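Local structure of putative beta-glucosidase (Bifidobacterium adolescentis, 5WAB) at residues I553-A566 with I655-G667. The protein hydrolyses beta-glucosides as a glycoside hydrolase family 3 enzyme, and probably also removes terminal arabinopyranose from ginsenoside Rb2. Residues are numbered along the deposited sequence; the frame is centred on the assembly and turned at random.
Sequences IDGVNVAKTGANTA and IAAVAVVTLDGDG
With CG opposite the backbone N (chi1 -171°) and the chain extended beyond CG, K560 reaches at full length across to the 655-667 segment. K560 NZ donates to the backbone O of T662 at 2.6 Å. As part of a salt bridge, K560 NZ also donates to D664 OD1 at 2.8 Å, approaching this carboxylate from above its plane.

Further along, CG of N564 lies beside its own backbone N, which sets the amide against G665. N564 ND2 donates to G665 O at 3.0 Å, straight at the hydrogen (163°) yet above the peptide carbonyl plane, while G665 N returns a weak, bent bond to N564 OD1. Between these two grips, D664 N donates to A563 O at 3.0 Å, so the turn that links strands 551-560 and 566-574 is tied to D664, in the chain leading out of strand 654-663.

The strands themselves meet through apolar side chains. V556 CG2 rests on A657 CB (3.7 Å), V558 CG2 on A659 CB, and V558 CG1 on V661 CG1 (3.5 Å), the two valines crossing at about a right angle. A656 and A657 both lie across from V648 of the neighbouring strand, a classic beta bulge, and both methyls point toward segment 553-566, A656 CB meeting I553 CB.

Strands 553-560 and 655-663 run nearly parallel (13°), their axes 7.0 Å apart at closest approach, and bring the outermost strands of two antiparallel sheets together through their side chains, an arrangement characteristic of the beta sandwich of the fibronectin type III-like domain in family 3 enzymes.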
loop_
_atom_site.group_PDB
_atom_site.type_symbol
_atom_site.label_atom_id
_atom_site.label_comp_id
_atom_site.label_asym_id
_atom_site.label_seq_id
_atom_site.Cartn_x
_atom_site.Cartn_y
_atom_site.Cartn_z
ATOM N N ILE A 553 14.362 21.082 11.354
ATOM C CA ILE A 553 15.110 20.824 10.131
ATOM C C ILE A 553 15.860 22.089 9.739
ATOM O O ILE A 553 15.262 23.166 9.633
ATOM C CB ILE A 553 14.186 20.355 8.992
ATOM C CG1 ILE A 553 13.550 19.016 9.355
ATOM C CG2 ILE A 553 14.951 20.238 7.689
ATOM C CD1 ILE A 553 12.560 18.531 8.338
ATOM N N ASP A 554 17.168 21.959 9.535
ATOM C CA ASP A 554 17.973 23.065 9.041
ATOM C C ASP A 554 19.093 22.493 8.185
ATOM O O ASP A 554 19.156 21.286 7.941
ATOM C CB ASP A 554 18.506 23.920 10.199
ATOM C CG ASP A 554 19.283 23.107 11.225
ATOM O OD1 ASP A 554 19.502 21.895 11.002
ATOM O OD2 ASP A 554 19.686 23.695 12.258
ATOM N N GLY A 555 19.996 23.364 7.745
ATOM C CA GLY A 555 21.084 22.918 6.896
ATOM C C GLY A 555 20.628 22.312 5.589
ATOM O O GLY A 555 21.334 21.472 5.023
ATOM N N VAL A 556 19.455 22.712 5.098
ATOM C CA VAL A 556 18.929 22.151 3.859
ATOM C C VAL A 556 19.701 22.742 2.689
ATOM O O VAL A 556 19.796 23.966 2.540
ATOM C CB VAL A 556 17.424 22.420 3.726
ATOM C CG1 VAL A 556 16.914 21.903 2.393
ATOM C CG2 VAL A 556 16.668 21.771 4.870
ATOM N N ASN A 557 20.268 21.873 1.857
ATOM C CA ASN A 557 21.022 22.309 0.688
ATOM C C ASN A 557 20.671 21.404 -0.481
ATOM O O ASN A 557 20.778 20.179 -0.376
ATOM C CB ASN A 557 22.528 22.288 0.955
ATOM C CG ASN A 557 23.324 22.880 -0.185
ATOM O OD1 ASN A 557 23.891 22.159 -1.001
ATOM N ND2 ASN A 557 23.368 24.208 -0.248
ATOM N N VAL A 558 20.226 22.000 -1.579
ATOM C CA VAL A 558 19.902 21.270 -2.795
ATOM C C VAL A 558 20.915 21.682 -3.853
ATOM O O VAL A 558 21.122 22.879 -4.087
ATOM C CB VAL A 558 18.456 21.548 -3.248
ATOM C CG1 VAL A 558 18.105 20.717 -4.468
ATOM C CG2 VAL A 558 17.480 21.274 -2.107
ATOM N N ALA A 559 21.559 20.699 -4.476
ATOM C CA ALA A 559 22.604 20.958 -5.453
ATOM C C ALA A 559 22.324 20.164 -6.721
ATOM O O ALA A 559 21.921 18.998 -6.667
ATOM C CB ALA A 559 23.987 20.602 -4.899
ATOM N N LYS A 560 22.535 20.811 -7.862
ATOM C CA LYS A 560 22.400 20.148 -9.150
ATOM C C LYS A 560 23.590 19.224 -9.383
ATOM O O LYS A 560 24.737 19.604 -9.133
ATOM C CB LYS A 560 22.286 21.204 -10.249
ATOM C CG LYS A 560 21.927 20.704 -11.632
ATOM C CD LYS A 560 21.719 21.905 -12.555
ATOM C CE LYS A 560 21.325 21.500 -13.964
ATOM N NZ LYS A 560 21.087 22.677 -14.836
ATOM N N THR A 561 23.317 17.993 -9.818
ATOM C CA THR A 561 24.361 16.991 -10.026
ATOM C C THR A 561 24.476 16.529 -11.473
ATOM O O THR A 561 25.223 15.584 -11.756
ATOM C CB THR A 561 24.137 15.786 -9.107
ATOM O OG1 THR A 561 22.847 15.217 -9.365
ATOM C CG2 THR A 561 24.251 16.200 -7.651
ATOM N N GLY A 562 23.747 17.149 -12.391
ATOM C CA GLY A 562 23.804 16.748 -13.782
ATOM C C GLY A 562 22.934 17.661 -14.611
ATOM O O GLY A 562 22.455 18.687 -14.131
ATOM N N ALA A 563 22.762 17.296 -15.881
ATOM C CA ALA A 563 21.897 18.080 -16.755
ATOM C C ALA A 563 20.472 18.138 -16.213
ATOM O O ALA A 563 19.799 19.167 -16.335
ATOM C CB ALA A 563 21.912 17.505 -18.170
ATOM N N ASN A 564 19.990 17.044 -15.620
ATOM C CA ASN A 564 18.613 16.973 -15.131
ATOM C C ASN A 564 18.521 16.173 -13.837
ATOM O O ASN A 564 17.558 15.429 -13.616
ATOM C CB ASN A 564 17.677 16.378 -16.184
ATOM C CG ASN A 564 17.620 17.205 -17.445
ATOM O OD1 ASN A 564 17.040 18.288 -17.459
ATOM N ND2 ASN A 564 18.228 16.703 -18.514
ATOM N N THR A 565 19.514 16.312 -12.959
ATOM C CA THR A 565 19.476 15.646 -11.664
ATOM C C THR A 565 19.924 16.613 -10.579
ATOM O O THR A 565 20.682 17.556 -10.825
ATOM C CB THR A 565 20.359 14.393 -11.612
ATOM O OG1 THR A 565 21.716 14.744 -11.920
ATOM C CG2 THR A 565 19.851 13.337 -12.589
ATOM N N ALA A 566 19.472 16.338 -9.357
ATOM C CA ALA A 566 19.793 17.171 -8.214
ATOM C C ALA A 566 20.025 16.279 -7.003
ATOM O O ALA A 566 19.727 15.082 -7.015
ATOM C CB ALA A 566 18.681 18.189 -7.939
ATOM N N ILE A 655 6.167 22.164 5.262
ATOM C CA ILE A 655 7.439 22.299 4.565
ATOM C C ILE A 655 8.368 23.139 5.425
ATOM O O ILE A 655 8.006 24.237 5.865
ATOM C CB ILE A 655 7.245 22.928 3.178
ATOM C CG1 ILE A 655 6.267 22.090 2.347
ATOM C CG2 ILE A 655 8.587 23.078 2.477
ATOM C CD1 ILE A 655 6.665 20.635 2.219
ATOM N N ALA A 656 9.561 22.613 5.688
ATOM C CA ALA A 656 10.514 23.319 6.529
ATOM C C ALA A 656 11.409 24.243 5.723
ATOM O O ALA A 656 11.730 25.344 6.179
ATOM C CB ALA A 656 11.365 22.320 7.318
ATOM N N ALA A 657 11.816 23.822 4.530
ATOM C CA ALA A 657 12.714 24.619 3.712
ATOM C C ALA A 657 12.485 24.266 2.254
ATOM O O ALA A 657 12.043 23.161 1.933
ATOM C CB ALA A 657 14.178 24.397 4.093
ATOM N N VAL A 658 12.769 25.224 1.375
ATOM C CA VAL A 658 12.660 25.022 -0.062
ATOM C C VAL A 658 13.914 25.577 -0.722
ATOM O O VAL A 658 14.649 26.379 -0.142
ATOM C CB VAL A 658 11.395 25.674 -0.666
ATOM C CG1 VAL A 658 10.141 25.090 -0.040
ATOM C CG2 VAL A 658 11.438 27.183 -0.491
ATOM N N ALA A 659 14.163 25.112 -1.943
ATOM C CA ALA A 659 15.276 25.589 -2.748
ATOM C C ALA A 659 14.950 25.318 -4.205
ATOM O O ALA A 659 14.330 24.303 -4.527
ATOM C CB ALA A 659 16.593 24.915 -2.352
ATOM N N VAL A 660 15.368 26.227 -5.078
ATOM C CA VAL A 660 15.037 26.169 -6.495
ATOM C C VAL A 660 16.239 25.637 -7.261
ATOM O O VAL A 660 17.371 26.091 -7.053
ATOM C CB VAL A 660 14.613 27.551 -7.020
ATOM C CG1 VAL A 660 14.380 27.508 -8.526
ATOM C CG2 VAL A 660 13.371 28.036 -6.293
ATOM N N VAL A 661 16.000 24.657 -8.128
ATOM C CA VAL A 661 17.011 24.183 -9.061
ATOM C C VAL A 661 16.495 24.394 -10.475
ATOM O O VAL A 661 15.291 24.313 -10.743
ATOM C CB VAL A 661 17.380 22.704 -8.822
ATOM C CG1 VAL A 661 17.983 22.551 -7.457
ATOM C CG2 VAL A 661 16.158 21.813 -8.958
ATOM N N THR A 662 17.422 24.679 -11.381
ATOM C CA THR A 662 17.120 24.898 -12.790
ATOM C C THR A 662 17.727 23.755 -13.601
ATOM O O THR A 662 18.942 23.537 -13.561
ATOM C CB THR A 662 17.668 26.247 -13.251
ATOM O OG1 THR A 662 17.162 27.279 -12.394
ATOM C CG2 THR A 662 17.238 26.538 -14.683
ATOM N N LEU A 663 16.883 23.016 -14.309
ATOM C CA LEU A 663 17.324 21.881 -15.103
ATOM C C LEU A 663 17.386 22.243 -16.584
ATOM O O LEU A 663 16.751 23.193 -17.038
ATOM C CB LEU A 663 16.392 20.688 -14.893
ATOM C CG LEU A 663 16.182 20.269 -13.441
ATOM C CD1 LEU A 663 15.344 19.005 -13.395
ATOM C CD2 LEU A 663 17.507 20.077 -12.720
ATOM N N ASP A 664 18.178 21.469 -17.337
ATOM C CA ASP A 664 18.396 21.760 -18.753
ATOM C C ASP A 664 17.299 21.217 -19.660
ATOM O O ASP A 664 17.157 21.702 -20.786
ATOM C CB ASP A 664 19.726 21.183 -19.240
ATOM C CG ASP A 664 20.897 21.583 -18.376
ATOM O OD1 ASP A 664 20.777 22.560 -17.606
ATOM O OD2 ASP A 664 21.956 20.930 -18.499
ATOM N N GLY A 665 16.522 20.246 -19.204
ATOM C CA GLY A 665 15.677 19.492 -20.123
ATOM C C GLY A 665 16.429 18.348 -20.776
ATOM O O GLY A 665 17.648 18.382 -20.954
ATOM N N ASP A 666 15.682 17.315 -21.159
ATOM C CA ASP A 666 16.294 16.090 -21.673
ATOM C C ASP A 666 16.593 16.133 -23.163
ATOM O O ASP A 666 17.072 15.137 -23.704
ATOM C CB ASP A 666 15.420 14.872 -21.347
ATOM C CG ASP A 666 14.008 15.004 -21.867
ATOM O OD1 ASP A 666 13.781 15.768 -22.827
ATOM O OD2 ASP A 666 13.118 14.328 -21.321
ATOM N N GLY A 667 16.293 17.240 -23.837
ATOM C CA GLY A 667 16.673 17.394 -25.224
ATOM C C GLY A 667 15.836 16.647 -26.239
ATOM O O GLY A 667 16.176 16.685 -27.426
#